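7,8-dihydro-6-hydroxymethylpterin pyrophosphokinase-dihydropteroate synthase (Plasmodium falciparum, PDB 6JWS) probably catalyses two successive steps of folate biosynthesis, pyrophosphorylating hydroxymethyldihydropterin with ATP and then joining the product to 4-aminobenzoate as dihydropteroate. Local coordinates at residues L124-V129 and N215-F220; A18-G23 and L166-K171; C332-I337 and T348-Y353. The protein carries 1 engineered substitution. One frame throughout, in Å; residues are numbered along the deposited sequence.

In the fold
The three contacts all lie in the pyrophosphokinase half of this bifunctional chain. Contact 2 sits in the six-stranded antiparallel sheet, pairing strand 16-24 with strand 163-172. Contact 1, whose centre is about 19 Å from that of contact 2, lies where strand 208-214, the other neighbour of strand 16-24, has run on into residues 215-220. The segments of contacts 1 and 2 alternate along the chain, so the domain is interlaced. Contact 3 follows later and joins helices 327-336 and 349-364. Its centre is about 14 Å from that of contact 2, and Cys-332 and Met-336 pack onto Thr-167. Contacts 1 and 2 approach the ATP site from the strands, while contact 3 backs the sheet.

Contact 1: residues L124-V129 and N215-F220; sequences LKEVNV and NDFTIF
Glu-126 and Val-127 cross Thr-218 and Ile-219 with the two backbones running almost perpendicular, their end-to-end directions 89° apart, so that they meet at a crossing and do not pair as strands. The crossing is tied by Val-127 N, which donates to Thr-218 O over 3.0 Å and reaches that carbonyl from a position tilted out of its plane. A second tie comes from the side chain of Glu-126. Its CG lies beside the backbone N (chi1 -74°), and the extended chain passes Thr-218 O, with CB 3.3 Å from it, before OE2 accepts from Thr-218 N at 2.8 Å. That bond is fairly straight (162° at the hydrogen) and uses the anti lone pair, the one directed away from OE1. Thr-218 is therefore held on both its N and its O, one by a side chain and the other by the backbone. Water 1 adds a third link, donating to Lys-125 O and accepting from Phe-220 N.

Apolar groups close the crossing at its edges. Val-127 sets CG2 against the start of Phe-220, 3.5 Å from Phe-220 N and 4.0 Å from Phe-220 CB. Farther along, Ile-219 CD1 meets Leu-124 CB at 4.3 Å, while Ile-219 CG1 lies 3.7 Å from Lys-125 O. The ring of Phe-220 packs against Phe-315, with Ser-317 beside it, both of the ATP pocket, and also touches Ile-139.

Asn-128 then caps helix 129-148, its OD1 accepting from Asn-131 N. The arrangement is that of a loop strapped across the short two-stranded antiparallel sheet 219-221/316-318, whose second strand belongs to the ATP-binding wall of the pyrophosphokinase.

Contact 2: residues A18-G23 and L166-K171; sequences AVLNLG and LTVVVK
In the pair of Asn-21 and Thr-167, the first torsions decide which atoms meet: Asn-21 carries CG trans to its backbone N (chi1 -167°), whereas Thr-167 (chi1 60°) keeps OG1 between its backbone N and carbonyl carbon and lets CG2 project towards the asparagine. Asn-21 OD1 consequently lies 3.5 Å from Thr-167 CG2, a polar atom against a methyl. The amide nitrogen looks to a different partner, Asn-165 OD1, through a weak hydrogen bond. On the same face Val-19 CG2 meets Val-169 CG2 at 4.2 Å, and Met-336 of helix 327-336 packs over Val-19, Thr-167 and Val-169.

The opposite face carries Ala-18, Leu-20, Leu-22 and their partners. Leu-20 slants across two valines, bringing CB to 3.9 Å from Val-168 CG2 and CD1 to 4.1 Å from Val-170 CG2. Leu-22 CD2 takes the other branch of the first valine, Val-168 CG1, at 4.2 Å. Helix 30-44 lies over this layer, where Leu-38 touches both Leu-22 and Val-168.

Between the faces runs a regular antiparallel pairing. Ala-18 with Val-170, Leu-20 with Val-168 and Leu-22 with Leu-166 are hydrogen-bonded pairs, each closed by two backbone bonds; Val-170 N to Ala-18 O, at 2.8 Å, is nearly linear. From the non-hydrogen-bonded position, Thr-167 CA approaches Leu-20 O to 3.1 Å in a CA-H...O contact.

This pairing satisfies every second residue; strands 208-214 and 46-57 take up outward-facing groups such as those of Val-19, Asn-21 and Thr-167. The backbones of Asn-21 and Gly-23 bond to Asp-210 and Asp-208, the two aspartates on the magnesium ion. The chemistry implies a strand pair aliphatic on the Leu-20 face, mixed on the other, and consistent with a second-shell role at the metal.

Contact 3: residues C332-I337 and T348-Y353; sequences CLNDMI and TIRCLY
Ile-349 and Arg-350 meet Leu-333, Asn-334 and Ile-337 at the start of their helix, directly behind the N-cap Thr-348, whose OG1 accepts from Cys-351 N at 3.3 Å. The two helices run in roughly opposite directions, and the first turn and Tyr-353 face helix 327-336.

Ile-349 sets its branched side chain against the last turn of helix 327-336 and the residue after it. Its CG2 touches Leu-333 CB at 3.7 Å and lies about as near to Asn-334 N. The longer branch reaches Ile-337 and the end of Leu-333: CG1 is 4.2 Å from Ile-337 CG1, and CD1 is 4.0 Å from Leu-333 CD1. Ile-349 CB and CG1 come closer to Ile-337 O, each at 3.5 Å.

Arg-350 folds back, bent at its second and third torsions, and presents the edge of the guanidinium to Asn-334. Its NE donates to Asn-334 OD1 over 2.8 Å, in the plane of the amide carbonyl and on a lone pair, although the oxygen stands 22° out of the guanidinium plane. NH2 adds a weak bond to the same OD1 at 3.4 Å, since the oxygen lies at the edge between both donors. The two flat groups are steeply inclined to each other.

One turn later Tyr-353 receives the other end of that amide. Asn-334 swings CG away from its own N (chi1 177°), which lays the amide over one face of the ring, the planes 4° apart. ND2 sits towards the rim, 3.8 Å from Tyr-353 CD2. The phenol oxygen is engaged away from the contact, with Tyr-327 OH and Lys-369 NZ.

Asn-334 is gripped at its oxygen, its amide plane stacked on the ring. The arginine may polarise that amide, strengthening a stacking contact that is not an N-H...pi bond.

Contact 1: residues L124-V129 and N215-F220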
loop_
_atom_site.group_PDB
_atom_site.type_symbol
_atom_site.label_atom_id
_atom_site.label_comp_id
_atom_site.label_asym_id
_atom_site.label_seq_id
_atom_site.Cartn_x
_atom_site.Cartn_y
_atom_site.Cartn_z
ATOM N N LEU B 124 -57.322 -4.156 6.172
ATOM C CA LEU B 124 -57.510 -3.712 4.799
ATOM C C LEU B 124 -57.620 -4.938 3.897
ATOM O O LEU B 124 -57.187 -6.030 4.265
ATOM C CB LEU B 124 -56.355 -2.806 4.366
ATOM C CG LEU B 124 -56.306 -1.421 5.014
ATOM C CD1 LEU B 124 -55.268 -0.540 4.331
ATOM C CD2 LEU B 124 -57.669 -0.747 4.982
ATOM N N LYS B 125 -58.227 -4.750 2.722
ATOM C CA LYS B 125 -58.438 -5.857 1.802
ATOM C C LYS B 125 -57.128 -6.164 1.084
ATOM O O LYS B 125 -56.459 -5.252 0.601
ATOM C CB LYS B 125 -59.565 -5.524 0.815
ATOM C CG LYS B 125 -60.971 -5.919 1.256
ATOM C CD LYS B 125 -62.095 -5.130 0.581
ATOM C CE LYS B 125 -61.993 -5.011 -0.928
ATOM N NZ LYS B 125 -61.884 -6.327 -1.604
ATOM N N GLU B 126 -56.785 -7.456 1.012
ATOM C CA GLU B 126 -55.572 -7.910 0.344
ATOM C C GLU B 126 -55.856 -8.321 -1.101
ATOM O O GLU B 126 -56.954 -8.768 -1.423
ATOM C CB GLU B 126 -54.956 -9.085 1.107
ATOM C CG GLU B 126 -54.264 -8.677 2.401
ATOM C CD GLU B 126 -53.407 -9.764 3.027
ATOM O OE1 GLU B 126 -53.982 -10.740 3.562
ATOM O OE2 GLU B 126 -52.165 -9.647 2.959
ATOM N N VAL B 127 -54.839 -8.162 -1.959
ATOM C CA VAL B 127 -54.810 -8.702 -3.313
ATOM C C VAL B 127 -53.950 -9.970 -3.314
ATOM O O VAL B 127 -53.193 -10.214 -2.375
ATOM C CB VAL B 127 -54.344 -7.653 -4.354
ATOM C CG1 VAL B 127 -55.393 -6.575 -4.596
ATOM C CG2 VAL B 127 -53.008 -7.001 -4.000
ATOM N N ASN B 128 -54.101 -10.801 -4.353
ATOM C CA ASN B 128 -53.267 -11.984 -4.526
ATOM C C ASN B 128 -51.946 -11.570 -5.173
ATOM O O ASN B 128 -51.811 -10.447 -5.662
ATOM C CB ASN B 128 -53.975 -13.089 -5.324
ATOM C CG ASN B 128 -54.511 -12.625 -6.667
ATOM O OD1 ASN B 128 -53.772 -12.128 -7.520
ATOM N ND2 ASN B 128 -55.810 -12.786 -6.867
ATOM N N VAL B 129 -50.993 -12.508 -5.205
ATOM C CA VAL B 129 -49.655 -12.241 -5.709
ATOM C C VAL B 129 -49.713 -11.746 -7.155
ATOM O O VAL B 129 -49.201 -10.663 -7.445
ATOM C CB VAL B 129 -48.713 -13.450 -5.548
ATOM C CG1 VAL B 129 -47.306 -13.116 -6.026
ATOM C CG2 VAL B 129 -48.675 -13.957 -4.111
ATOM N N ASN B 215 -46.301 -5.840 8.147
ATOM C CA ASN B 215 -46.529 -7.246 8.406
ATOM C C ASN B 215 -46.277 -8.003 7.106
ATOM O O ASN B 215 -45.440 -7.579 6.299
ATOM C CB ASN B 215 -47.880 -7.471 9.092
ATOM C CG ASN B 215 -47.938 -6.808 10.456
ATOM O OD1 ASN B 215 -46.903 -6.572 11.088
ATOM N ND2 ASN B 215 -49.139 -6.480 10.913
ATOM N N ASP B 216 -47.025 -9.099 6.912
ATOM C CA ASP B 216 -46.894 -9.940 5.734
ATOM C C ASP B 216 -47.976 -9.597 4.709
ATOM O O ASP B 216 -48.272 -10.406 3.837
ATOM C CB ASP B 216 -46.979 -11.415 6.127
ATOM C CG ASP B 216 -48.313 -11.766 6.771
ATOM O OD1 ASP B 216 -49.129 -10.842 6.997
ATOM O OD2 ASP B 216 -48.537 -12.960 7.028
ATOM N N PHE B 217 -48.555 -8.394 4.806
ATOM C CA PHE B 217 -49.695 -8.026 3.975
ATOM C C PHE B 217 -49.272 -7.833 2.518
ATOM O O PHE B 217 -48.171 -7.357 2.231
ATOM C CB PHE B 217 -50.353 -6.724 4.454
ATOM C CG PHE B 217 -50.929 -6.732 5.851
ATOM C CD1 PHE B 217 -51.096 -7.913 6.556
ATOM C CD2 PHE B 217 -51.334 -5.548 6.446
ATOM C CE1 PHE B 217 -51.602 -7.908 7.847
ATOM C CE2 PHE B 217 -51.846 -5.542 7.737
ATOM C CZ PHE B 217 -51.981 -6.723 8.433
ATOM N N THR B 218 -50.194 -8.171 1.611
ATOM C CA THR B 218 -50.086 -7.863 0.195
ATOM C C THR B 218 -51.316 -7.050 -0.202
ATOM O O THR B 218 -52.414 -7.595 -0.292
ATOM C CB THR B 218 -50.047 -9.154 -0.632
ATOM O OG1 THR B 218 -49.079 -10.057 -0.102
ATOM C CG2 THR B 218 -49.776 -8.904 -2.100
ATOM N N ILE B 219 -51.114 -5.753 -0.451
ATOM C CA ILE B 219 -52.200 -4.810 -0.663
ATOM C C ILE B 219 -51.909 -3.982 -1.913
ATOM O O ILE B 219 -50.768 -3.577 -2.129
ATOM C CB ILE B 219 -52.344 -3.904 0.578
ATOM C CG1 ILE B 219 -52.953 -4.669 1.753
ATOM C CG2 ILE B 219 -53.108 -2.625 0.259
ATOM C CD1 ILE B 219 -52.500 -4.171 3.100
ATOM N N PHE B 220 -52.955 -3.744 -2.727
ATOM C CA PHE B 220 -52.943 -2.712 -3.753
ATOM C C PHE B 220 -54.335 -2.089 -3.839
ATOM O O PHE B 220 -55.279 -2.740 -4.279
ATOM C CB PHE B 220 -52.447 -3.247 -5.106
ATOM C CG PHE B 220 -51.903 -2.184 -6.036
ATOM C CD1 PHE B 220 -52.751 -1.396 -6.801
ATOM C CD2 PHE B 220 -50.534 -1.949 -6.128
ATOM C CE1 PHE B 220 -52.244 -0.404 -7.635
ATOM C CE2 PHE B 220 -50.027 -0.960 -6.958
ATOM C CZ PHE B 220 -50.882 -0.187 -7.716
HETATM O O HOH W 1 -55.715 -5.242 -1.860
#

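Contact 2: residues A18-G23 and L166-K171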
loop_
_atom_site.group_PDB
_atom_site.type_symbol
_atom_site.label_atom_id
_atom_site.label_comp_id
_atom_site.label_asym_id
_atom_site.label_seq_id
_atom_site.Cartn_x
_atom_site.Cartn_y
_atom_site.Cartn_z
ATOM N N ALA B 18 -43.793 -2.380 10.686
ATOM C CA ALA B 18 -43.652 -1.687 9.413
ATOM C C ALA B 18 -42.177 -1.430 9.102
ATOM O O ALA B 18 -41.387 -1.170 10.011
ATOM C CB ALA B 18 -44.372 -0.367 9.468
ATOM N N VAL B 19 -41.853 -1.425 7.799
ATOM C CA VAL B 19 -40.539 -1.073 7.293
ATOM C C VAL B 19 -40.698 0.164 6.417
ATOM O O VAL B 19 -41.542 0.175 5.530
ATOM C CB VAL B 19 -39.916 -2.261 6.533
ATOM C CG1 VAL B 19 -38.474 -2.008 6.117
ATOM C CG2 VAL B 19 -40.007 -3.547 7.337
ATOM N N LEU B 20 -39.917 1.211 6.712
ATOM C CA LEU B 20 -40.015 2.487 6.025
ATOM C C LEU B 20 -38.735 2.816 5.258
ATOM O O LEU B 20 -37.643 2.376 5.629
ATOM C CB LEU B 20 -40.304 3.609 7.031
ATOM C CG LEU B 20 -41.502 3.429 7.961
ATOM C CD1 LEU B 20 -41.688 4.690 8.792
ATOM C CD2 LEU B 20 -42.781 3.119 7.181
ATOM N N ASN B 21 -38.913 3.626 4.201
ATOM C CA ASN B 21 -37.847 4.312 3.494
ATOM C C ASN B 21 -37.962 5.818 3.746
ATOM O O ASN B 21 -39.049 6.384 3.658
ATOM C CB ASN B 21 -37.839 3.983 2.000
ATOM C CG ASN B 21 -36.548 4.433 1.343
ATOM O OD1 ASN B 21 -35.534 3.751 1.430
ATOM N ND2 ASN B 21 -36.540 5.598 0.720
ATOM N N LEU B 22 -36.830 6.458 4.075
ATOM C CA LEU B 22 -36.730 7.894 4.292
ATOM C C LEU B 22 -35.714 8.438 3.290
ATOM O O LEU B 22 -34.568 8.010 3.303
ATOM C CB LEU B 22 -36.215 8.159 5.714
ATOM C CG LEU B 22 -37.180 8.024 6.897
ATOM C CD1 LEU B 22 -37.967 6.724 6.877
ATOM C CD2 LEU B 22 -36.418 8.139 8.209
ATOM N N GLY B 23 -36.131 9.389 2.441
ATOM C CA GLY B 23 -35.278 9.898 1.376
ATOM C C GLY B 23 -35.297 11.421 1.316
ATOM O O GLY B 23 -36.297 12.037 1.648
ATOM N N LEU B 166 -32.367 6.026 3.752
ATOM C CA LEU B 166 -32.206 5.230 4.949
ATOM C C LEU B 166 -33.501 4.457 5.157
ATOM O O LEU B 166 -34.569 5.034 4.994
ATOM C CB LEU B 166 -31.937 6.219 6.095
ATOM C CG LEU B 166 -32.169 5.702 7.507
ATOM C CD1 LEU B 166 -31.071 4.730 7.861
ATOM C CD2 LEU B 166 -32.155 6.858 8.481
ATOM N N THR B 167 -33.401 3.174 5.512
ATOM C CA THR B 167 -34.563 2.418 5.957
ATOM C C THR B 167 -34.592 2.307 7.485
ATOM O O THR B 167 -33.570 2.510 8.146
ATOM C CB THR B 167 -34.694 1.071 5.229
ATOM O OG1 THR B 167 -33.544 0.245 5.449
ATOM C CG2 THR B 167 -35.028 1.216 3.750
ATOM N N VAL B 168 -35.793 2.025 8.025
ATOM C CA VAL B 168 -36.042 1.819 9.443
ATOM C C VAL B 168 -37.112 0.741 9.594
ATOM O O VAL B 168 -38.024 0.657 8.778
ATOM C CB VAL B 168 -36.441 3.101 10.209
ATOM C CG1 VAL B 168 -35.628 4.313 9.803
ATOM C CG2 VAL B 168 -37.927 3.401 10.130
ATOM N N VAL B 169 -36.971 -0.097 10.630
ATOM C CA VAL B 169 -38.055 -0.963 11.061
ATOM C C VAL B 169 -38.695 -0.340 12.303
ATOM O O VAL B 169 -37.993 0.077 13.234
ATOM C CB VAL B 169 -37.570 -2.399 11.330
ATOM C CG1 VAL B 169 -38.694 -3.284 11.839
ATOM C CG2 VAL B 169 -36.882 -3.039 10.122
ATOM N N VAL B 170 -40.034 -0.257 12.288
ATOM C CA VAL B 170 -40.839 0.326 13.352
ATOM C C VAL B 170 -41.771 -0.745 13.920
ATOM O O VAL B 170 -42.458 -1.457 13.181
ATOM C CB VAL B 170 -41.622 1.557 12.847
ATOM C CG1 VAL B 170 -42.359 2.263 13.968
ATOM C CG2 VAL B 170 -40.698 2.558 12.183
ATOM N N LYS B 171 -41.762 -0.879 15.249
ATOM C CA LYS B 171 -42.833 -1.579 15.949
ATOM C C LYS B 171 -43.898 -0.527 16.248
ATOM O O LYS B 171 -43.627 0.427 16.983
ATOM C CB LYS B 171 -42.280 -2.301 17.178
ATOM C CG LYS B 171 -43.267 -3.050 18.071
ATOM C CD LYS B 171 -42.697 -3.262 19.495
ATOM C CE LYS B 171 -42.025 -4.601 19.762
ATOM N NZ LYS B 171 -41.046 -4.530 20.882
#

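Contact 3: residues C332-I337 and T348-Y353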
loop_
_atom_site.group_PDB
_atom_site.type_symbol
_atom_site.label_atom_id
_atom_site.label_comp_id
_atom_site.label_asym_id
_atom_site.label_seq_id
_atom_site.Cartn_x
_atom_site.Cartn_y
_atom_site.Cartn_z
ATOM N N CYS B 332 -30.415 -0.816 1.225
ATOM C CA CYS B 332 -30.781 -0.514 2.609
ATOM C C CYS B 332 -31.388 -1.720 3.324
ATOM O O CYS B 332 -31.019 -1.994 4.456
ATOM C CB CYS B 332 -31.783 0.631 2.678
ATOM S SG CYS B 332 -31.052 2.235 2.284
ATOM N N LEU B 333 -32.344 -2.416 2.700
ATOM C CA LEU B 333 -32.985 -3.574 3.315
ATOM C C LEU B 333 -31.954 -4.670 3.582
ATOM O O LEU B 333 -32.108 -5.439 4.534
ATOM C CB LEU B 333 -34.086 -4.121 2.395
ATOM C CG LEU B 333 -35.275 -3.192 2.097
ATOM C CD1 LEU B 333 -36.244 -3.833 1.100
ATOM C CD2 LEU B 333 -36.027 -2.822 3.364
ATOM N N ASN B 334 -30.917 -4.754 2.728
ATOM C CA ASN B 334 -29.929 -5.815 2.856
ATOM C C ASN B 334 -29.135 -5.649 4.155
ATOM O O ASN B 334 -28.573 -6.616 4.648
ATOM C CB ASN B 334 -29.021 -5.907 1.622
ATOM C CG ASN B 334 -27.923 -6.949 1.736
ATOM O OD1 ASN B 334 -28.189 -8.143 1.896
ATOM N ND2 ASN B 334 -26.677 -6.512 1.656
ATOM N N ASP B 335 -29.053 -4.414 4.678
ATOM C CA ASP B 335 -28.333 -4.141 5.916
ATOM C C ASP B 335 -29.132 -4.646 7.113
ATOM O O ASP B 335 -28.538 -5.122 8.079
ATOM C CB ASP B 335 -28.132 -2.641 6.160
ATOM C CG ASP B 335 -27.137 -1.954 5.243
ATOM O OD1 ASP B 335 -26.263 -2.643 4.681
ATOM O OD2 ASP B 335 -27.252 -0.742 5.089
ATOM N N MET B 336 -30.471 -4.513 7.034
ATOM C CA MET B 336 -31.380 -4.730 8.159
ATOM C C MET B 336 -31.883 -6.169 8.173
ATOM O O MET B 336 -31.791 -6.822 9.201
ATOM C CB MET B 336 -32.608 -3.805 8.143
ATOM C CG MET B 336 -32.289 -2.335 7.914
ATOM S SD MET B 336 -33.732 -1.310 8.326
ATOM C CE MET B 336 -34.969 -2.014 7.233
ATOM N N ILE B 337 -32.412 -6.652 7.036
ATOM C CA ILE B 337 -33.213 -7.869 7.037
ATOM C C ILE B 337 -32.841 -8.732 5.839
ATOM O O ILE B 337 -33.695 -9.099 5.032
ATOM C CB ILE B 337 -34.722 -7.538 7.064
ATOM C CG1 ILE B 337 -35.157 -6.752 5.821
ATOM C CG2 ILE B 337 -35.094 -6.826 8.362
ATOM C CD1 ILE B 337 -36.613 -6.298 5.838
ATOM N N THR B 348 -35.060 -14.135 -0.906
ATOM C CA THR B 348 -34.676 -13.286 0.208
ATOM C C THR B 348 -34.086 -11.973 -0.308
ATOM O O THR B 348 -33.580 -11.888 -1.430
ATOM C CB THR B 348 -33.735 -14.020 1.171
ATOM O OG1 THR B 348 -32.472 -14.092 0.513
ATOM C CG2 THR B 348 -34.220 -15.405 1.552
ATOM N N ILE B 349 -34.197 -10.949 0.541
ATOM C CA ILE B 349 -33.595 -9.648 0.329
ATOM C C ILE B 349 -32.140 -9.804 -0.111
ATOM O O ILE B 349 -31.738 -9.211 -1.104
ATOM C CB ILE B 349 -33.731 -8.772 1.595
ATOM C CG1 ILE B 349 -35.193 -8.452 1.932
ATOM C CG2 ILE B 349 -32.902 -7.507 1.416
ATOM C CD1 ILE B 349 -35.962 -7.787 0.789
ATOM N N ARG B 350 -31.352 -10.599 0.624
ATOM C CA ARG B 350 -29.940 -10.748 0.312
ATOM C C ARG B 350 -29.765 -11.300 -1.106
ATOM O O ARG B 350 -28.944 -10.782 -1.859
ATOM C CB ARG B 350 -29.186 -11.565 1.374
ATOM C CG ARG B 350 -27.703 -11.751 1.065
ATOM C CD ARG B 350 -26.707 -11.600 2.214
ATOM N NE ARG B 350 -26.618 -10.264 2.810
ATOM C CZ ARG B 350 -26.240 -10.019 4.072
ATOM N NH1 ARG B 350 -25.908 -11.027 4.869
ATOM N NH2 ARG B 350 -26.212 -8.770 4.537
ATOM N N CYS B 351 -30.535 -12.337 -1.474
ATOM C CA CYS B 351 -30.370 -12.951 -2.783
ATOM C C CYS B 351 -30.749 -11.980 -3.899
ATOM O O CYS B 351 -30.030 -11.920 -4.894
ATOM C CB CYS B 351 -31.121 -14.273 -2.908
ATOM S SG CYS B 351 -30.326 -15.631 -2.002
ATOM N N LEU B 352 -31.831 -11.201 -3.707
ATOM C CA LEU B 352 -32.266 -10.179 -4.658
ATOM C C LEU B 352 -31.205 -9.087 -4.755
ATOM O O LEU B 352 -30.897 -8.601 -5.844
ATOM C CB LEU B 352 -33.614 -9.564 -4.239
ATOM C CG LEU B 352 -34.851 -10.467 -4.343
ATOM C CD1 LEU B 352 -36.086 -9.800 -3.762
ATOM C CD2 LEU B 352 -35.130 -10.895 -5.787
ATOM N N TYR B 353 -30.653 -8.689 -3.599
ATOM C CA TYR B 353 -29.594 -7.700 -3.629
ATOM C C TYR B 353 -28.418 -8.208 -4.472
ATOM O O TYR B 353 -27.944 -7.481 -5.343
ATOM C CB TYR B 353 -29.184 -7.259 -2.220
ATOM C CG TYR B 353 -27.962 -6.376 -2.243
ATOM C CD1 TYR B 353 -28.085 -5.019 -2.473
ATOM C CD2 TYR B 353 -26.686 -6.910 -2.108
ATOM C CE1 TYR B 353 -26.976 -4.197 -2.545
ATOM C CE2 TYR B 353 -25.561 -6.103 -2.160
ATOM C CZ TYR B 353 -25.715 -4.748 -2.394
ATOM O OH TYR B 353 -24.631 -3.934 -2.473
#